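Anaphase-promoting complex subunit cut9 (Schizosaccharomyces pombe, PDB 2XPI) serves as a component of the anaphase-promoting complex/cyclosome, the E3 ubiquitin ligase that controls progression through mitosis and G1. Local coordinates at residues A418-T431 and Y444-N456. Numbering follows the deposited sequence.
Sequences AIEGEHDQAISAYT and YLFLGMQHMQLGN
Tyr430 lays one face of its ring over the CB of Phe446, which sits nearly above the ring centroid at 3.5 Å, a CH-pi contact. The two side chains run roughly perpendicular, bringing Phe446 CD2 near Tyr430 CE1, and the rings meet obliquely, their planes 38° apart. On Phe446, His415 adds an edge-to-face contact. Closer to the backbone, Tyr430 CB rests against Leu447 CD1, 3.4 Å away, while Thr431 CG2 reaches the same methyl from the next position.

One turn back, Ile427 is a knob among Leu447, Gln450, His451 and Leu454. With CG1 anti to the carbonyl carbon (chi1 -71°), the branch points across to Gln450 and its CD1 lies over a face of the His451 ring, 4.0 Å from its centroid; CD1 also meets Leu454 CD1 tip to tip at 3.7 Å. Gln450 returns the favour: bent at chi2, it settles among Ala418, His423, Ala426 and Tyr430, its CG 4.0 Å from Ala426 CB and its amide at the edge of the His423 ring. That ring carries Gln453 CB over a face. His423 and Leu454 pass one another heading opposite ways, Leu454 CD2 coming to 3.3 Å from His423 CD2.

The hydroxyl of Tyr430 hydrogen-bonds to a basic side chain of another protein's chain. Without the ring, as with an alanine here, Phe446 CB is likely to lose its aromatic cover and that basic side chain its hydroxyl mate.

Helices 423-431 and 444-454 run antiparallel at 167°, with axes 9.6 Å apart. They belong to TPR 10 and TPR 11, repeats among those that bind hcn1, and their interlocking knobs are typical of a TPR superhelix, where the second helix of one repeat packs against the first of the next.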
loop_
_atom_site.group_PDB
_atom_site.type_symbol
_atom_site.label_atom_id
_atom_site.label_comp_id
_atom_site.label_asym_id
_atom_site.label_seq_id
_atom_site.Cartn_x
_atom_site.Cartn_y
_atom_site.Cartn_z
ATOM N N ALA A 418 -8.586 28.791 25.499
ATOM C CA ALA A 418 -8.497 29.441 26.804
ATOM C C ALA A 418 -7.820 30.787 26.635
ATOM O O ALA A 418 -8.348 31.805 27.088
ATOM C CB ALA A 418 -7.775 28.589 27.808
ATOM N N ILE A 419 -6.683 30.804 25.941
ATOM C CA ILE A 419 -5.948 32.053 25.724
ATOM C C ILE A 419 -6.783 33.136 25.023
ATOM O O ILE A 419 -6.701 34.301 25.387
ATOM C CB ILE A 419 -4.645 31.829 24.946
ATOM C CG1 ILE A 419 -3.500 31.546 25.899
ATOM C CG2 ILE A 419 -4.282 33.051 24.129
ATOM C CD1 ILE A 419 -2.724 30.305 25.526
ATOM N N GLU A 420 -7.579 32.747 24.027
ATOM C CA GLU A 420 -8.452 33.684 23.314
ATOM C C GLU A 420 -9.646 34.154 24.140
ATOM O O GLU A 420 -10.389 35.037 23.720
ATOM C CB GLU A 420 -8.967 33.070 22.009
ATOM C CG GLU A 420 -7.990 33.110 20.842
ATOM C CD GLU A 420 -6.949 34.221 20.978
ATOM O OE1 GLU A 420 -6.116 34.123 21.909
ATOM O OE2 GLU A 420 -6.945 35.181 20.161
ATOM N N GLY A 421 -9.839 33.557 25.308
ATOM C CA GLY A 421 -11.005 33.867 26.114
ATOM C C GLY A 421 -12.245 33.113 25.681
ATOM O O GLY A 421 -13.332 33.450 26.076
ATOM N N GLU A 422 -12.090 32.082 24.867
ATOM C CA GLU A 422 -13.238 31.293 24.433
ATOM C C GLU A 422 -13.543 30.167 25.415
ATOM O O GLU A 422 -13.291 28.990 25.136
ATOM C CB GLU A 422 -12.968 30.693 23.065
ATOM C CG GLU A 422 -14.120 30.804 22.130
ATOM C CD GLU A 422 -13.878 31.880 21.121
ATOM O OE1 GLU A 422 -12.706 32.017 20.690
ATOM O OE2 GLU A 422 -14.848 32.588 20.770
ATOM N N HIS A 423 -14.089 30.534 26.562
ATOM C CA HIS A 423 -14.267 29.599 27.656
ATOM C C HIS A 423 -15.050 28.339 27.310
ATOM O O HIS A 423 -14.604 27.251 27.639
ATOM C CB HIS A 423 -14.886 30.296 28.873
ATOM C CG HIS A 423 -14.196 31.566 29.236
ATOM N ND1 HIS A 423 -12.829 31.641 29.416
ATOM C CD2 HIS A 423 -14.674 32.821 29.418
ATOM C CE1 HIS A 423 -12.497 32.885 29.707
ATOM N NE2 HIS A 423 -13.597 33.620 29.717
ATOM N N ASP A 424 -16.205 28.468 26.673
ATOM C CA ASP A 424 -17.047 27.300 26.392
ATOM C C ASP A 424 -16.386 26.252 25.499
ATOM O O ASP A 424 -16.492 25.031 25.732
ATOM C CB ASP A 424 -18.367 27.737 25.783
ATOM C CG ASP A 424 -19.304 28.307 26.810
ATOM O OD1 ASP A 424 -20.262 29.026 26.426
ATOM O OD2 ASP A 424 -19.063 28.034 28.011
ATOM N N GLN A 425 -15.701 26.735 24.473
ATOM C CA GLN A 425 -14.997 25.852 23.580
ATOM C C GLN A 425 -13.799 25.258 24.274
ATOM O O GLN A 425 -13.446 24.109 24.003
ATOM C CB GLN A 425 -14.607 26.586 22.316
ATOM C CG GLN A 425 -15.804 27.254 21.703
ATOM C CD GLN A 425 -15.697 27.407 20.220
ATOM O OE1 GLN A 425 -15.504 26.432 19.496
ATOM N NE2 GLN A 425 -15.832 28.641 19.745
ATOM N N ALA A 426 -13.176 26.019 25.172
ATOM C CA ALA A 426 -12.040 25.493 25.917
ATOM C C ALA A 426 -12.511 24.329 26.762
ATOM O O ALA A 426 -11.887 23.253 26.764
ATOM C CB ALA A 426 -11.427 26.541 26.775
ATOM N N ILE A 427 -13.622 24.540 27.465
ATOM C CA ILE A 427 -14.275 23.483 28.240
ATOM C C ILE A 427 -14.733 22.235 27.432
ATOM O O ILE A 427 -14.617 21.119 27.924
ATOM C CB ILE A 427 -15.419 24.069 29.121
ATOM C CG1 ILE A 427 -14.792 24.887 30.254
ATOM C CG2 ILE A 427 -16.355 22.958 29.653
ATOM C CD1 ILE A 427 -15.615 26.081 30.690
ATOM N N SER A 428 -15.252 22.408 26.216
ATOM C CA SER A 428 -15.486 21.252 25.337
ATOM C C SER A 428 -14.202 20.464 25.117
ATOM O O SER A 428 -14.143 19.270 25.390
ATOM C CB SER A 428 -16.000 21.680 23.973
ATOM O OG SER A 428 -17.290 22.234 24.070
ATOM N N ALA A 429 -13.176 21.140 24.614
ATOM C CA ALA A 429 -11.918 20.489 24.333
ATOM C C ALA A 429 -11.328 19.826 25.574
ATOM O O ALA A 429 -10.859 18.700 25.477
ATOM C CB ALA A 429 -10.926 21.465 23.686
ATOM N N TYR A 430 -11.362 20.488 26.735
ATOM C CA TYR A 430 -10.815 19.884 27.963
ATOM C C TYR A 430 -11.639 18.688 28.429
ATOM O O TYR A 430 -11.106 17.770 29.042
ATOM C CB TYR A 430 -10.743 20.871 29.138
ATOM C CG TYR A 430 -9.651 21.897 29.062
ATOM C CD1 TYR A 430 -8.336 21.539 28.774
ATOM C CD2 TYR A 430 -9.934 23.243 29.293
ATOM C CE1 TYR A 430 -7.332 22.512 28.701
ATOM C CE2 TYR A 430 -8.948 24.211 29.242
ATOM C CZ TYR A 430 -7.657 23.847 28.944
ATOM O OH TYR A 430 -6.711 24.829 28.891
ATOM N N THR A 431 -12.944 18.709 28.191
ATOM C CA THR A 431 -13.730 17.569 28.610
ATOM C C THR A 431 -13.547 16.421 27.625
ATOM O O THR A 431 -13.366 15.283 28.061
ATOM C CB THR A 431 -15.214 17.894 28.911
ATOM O OG1 THR A 431 -15.865 18.280 27.716
ATOM C CG2 THR A 431 -15.324 19.039 29.901
ATOM N N TYR A 444 -8.651 17.827 34.896
ATOM C CA TYR A 444 -9.496 18.464 35.922
ATOM C C TYR A 444 -8.899 19.773 36.420
ATOM O O TYR A 444 -9.625 20.692 36.808
ATOM C CB TYR A 444 -9.665 17.568 37.138
ATOM C CG TYR A 444 -10.498 16.349 36.876
ATOM C CD1 TYR A 444 -11.347 16.293 35.797
ATOM C CD2 TYR A 444 -10.425 15.256 37.710
ATOM C CE1 TYR A 444 -12.095 15.195 35.556
ATOM C CE2 TYR A 444 -11.170 14.147 37.480
ATOM C CZ TYR A 444 -12.009 14.117 36.403
ATOM O OH TYR A 444 -12.756 12.984 36.168
ATOM N N LEU A 445 -7.573 19.826 36.450
ATOM C CA LEU A 445 -6.864 21.051 36.735
ATOM C C LEU A 445 -7.337 22.132 35.776
ATOM O O LEU A 445 -7.779 23.211 36.189
ATOM C CB LEU A 445 -5.371 20.841 36.546
ATOM C CG LEU A 445 -4.528 21.610 37.543
ATOM C CD1 LEU A 445 -3.046 21.347 37.339
ATOM C CD2 LEU A 445 -4.863 23.080 37.435
ATOM N N PHE A 446 -7.252 21.831 34.485
ATOM C CA PHE A 446 -7.564 22.811 33.470
ATOM C C PHE A 446 -9.054 23.173 33.480
ATOM O O PHE A 446 -9.425 24.342 33.337
ATOM C CB PHE A 446 -7.129 22.307 32.099
ATOM C CG PHE A 446 -5.653 21.996 31.996
ATOM C CD1 PHE A 446 -4.730 22.699 32.734
ATOM C CD2 PHE A 446 -5.191 21.012 31.126
ATOM C CE1 PHE A 446 -3.363 22.415 32.630
ATOM C CE2 PHE A 446 -3.825 20.723 31.015
ATOM C CZ PHE A 446 -2.917 21.416 31.762
ATOM N N LEU A 447 -9.910 22.170 33.640
ATOM C CA LEU A 447 -11.336 22.429 33.775
ATOM C C LEU A 447 -11.590 23.377 34.964
ATOM O O LEU A 447 -12.415 24.269 34.879
ATOM C CB LEU A 447 -12.118 21.126 33.965
ATOM C CG LEU A 447 -12.864 20.411 32.825
ATOM C CD1 LEU A 447 -13.054 21.310 31.618
ATOM C CD2 LEU A 447 -12.166 19.112 32.434
ATOM N N GLY A 448 -10.873 23.179 36.065
ATOM C CA GLY A 448 -11.006 24.039 37.224
ATOM C C GLY A 448 -10.634 25.488 36.922
ATOM O O GLY A 448 -11.379 26.413 37.259
ATOM N N MET A 449 -9.484 25.680 36.278
ATOM C CA MET A 449 -8.961 27.003 35.956
ATOM C C MET A 449 -9.858 27.759 35.008
ATOM O O MET A 449 -10.001 28.988 35.099
ATOM C CB MET A 449 -7.582 26.883 35.334
ATOM C CG MET A 449 -6.537 26.294 36.293
ATOM S SD MET A 449 -5.001 25.978 35.411
ATOM C CE MET A 449 -4.738 27.647 34.800
ATOM N N GLN A 450 -10.462 27.024 34.093
ATOM C CA GLN A 450 -11.329 27.624 33.104
ATOM C C GLN A 450 -12.664 27.998 33.747
ATOM O O GLN A 450 -13.260 29.019 33.390
ATOM C CB GLN A 450 -11.525 26.658 31.934
ATOM C CG GLN A 450 -11.829 27.341 30.638
ATOM C CD GLN A 450 -10.744 28.306 30.254
ATOM O OE1 GLN A 450 -11.012 29.404 29.771
ATOM N NE2 GLN A 450 -9.508 27.917 30.492
ATOM N N HIS A 451 -13.135 27.184 34.699
ATOM C CA HIS A 451 -14.368 27.506 35.421
ATOM C C HIS A 451 -14.197 28.648 36.428
ATOM O O HIS A 451 -15.146 29.366 36.733
ATOM C CB HIS A 451 -14.978 26.271 36.072
ATOM C CG HIS A 451 -15.787 25.434 35.125
ATOM N ND1 HIS A 451 -16.976 25.867 34.574
ATOM C CD2 HIS A 451 -15.573 24.193 34.623
ATOM C CE1 HIS A 451 -17.455 24.932 33.772
ATOM N NE2 HIS A 451 -16.624 23.908 33.786
ATOM N N MET A 452 -12.982 28.830 36.928
ATOM C CA MET A 452 -12.663 30.036 37.677
ATOM C C MET A 452 -12.910 31.291 36.847
ATOM O O MET A 452 -13.531 32.238 37.327
ATOM C CB MET A 452 -11.223 30.008 38.160
ATOM C CG MET A 452 -11.082 29.265 39.444
ATOM S SD MET A 452 -9.512 29.559 40.234
ATOM C CE MET A 452 -8.554 28.209 39.565
ATOM N N GLN A 453 -12.431 31.284 35.605
ATOM C CA GLN A 453 -12.646 32.388 34.673
ATOM C C GLN A 453 -14.117 32.755 34.548
ATOM O O GLN A 453 -14.467 33.924 34.516
ATOM C CB GLN A 453 -12.137 32.008 33.291
ATOM C CG GLN A 453 -10.725 31.547 33.290
ATOM C CD GLN A 453 -9.796 32.652 33.682
ATOM O OE1 GLN A 453 -9.694 33.659 32.979
ATOM N NE2 GLN A 453 -9.111 32.486 34.817
ATOM N N LEU A 454 -14.974 31.750 34.460
ATOM C CA LEU A 454 -16.394 31.987 34.291
ATOM C C LEU A 454 -17.044 32.467 35.584
ATOM O O LEU A 454 -18.180 32.949 35.579
ATOM C CB LEU A 454 -17.086 30.712 33.815
ATOM C CG LEU A 454 -16.676 30.286 32.414
ATOM C CD1 LEU A 454 -17.403 29.027 31.982
ATOM C CD2 LEU A 454 -16.932 31.423 31.441
ATOM N N GLY A 455 -16.328 32.314 36.691
ATOM C CA GLY A 455 -16.894 32.600 37.990
ATOM C C GLY A 455 -17.641 31.458 38.670
ATOM O O GLY A 455 -18.317 31.699 39.665
ATOM N N ASN A 456 -17.544 30.229 38.163
ATOM C CA ASN A 456 -18.146 29.097 38.870
ATOM C C ASN A 456 -17.149 28.530 39.860
ATOM O O ASN A 456 -16.470 27.553 39.582
ATOM C CB ASN A 456 -18.635 27.997 37.920
ATOM C CG ASN A 456 -19.306 28.555 36.675
ATOM O OD1 ASN A 456 -19.690 29.724 36.643
ATOM N ND2 ASN A 456 -19.439 27.725 35.636
#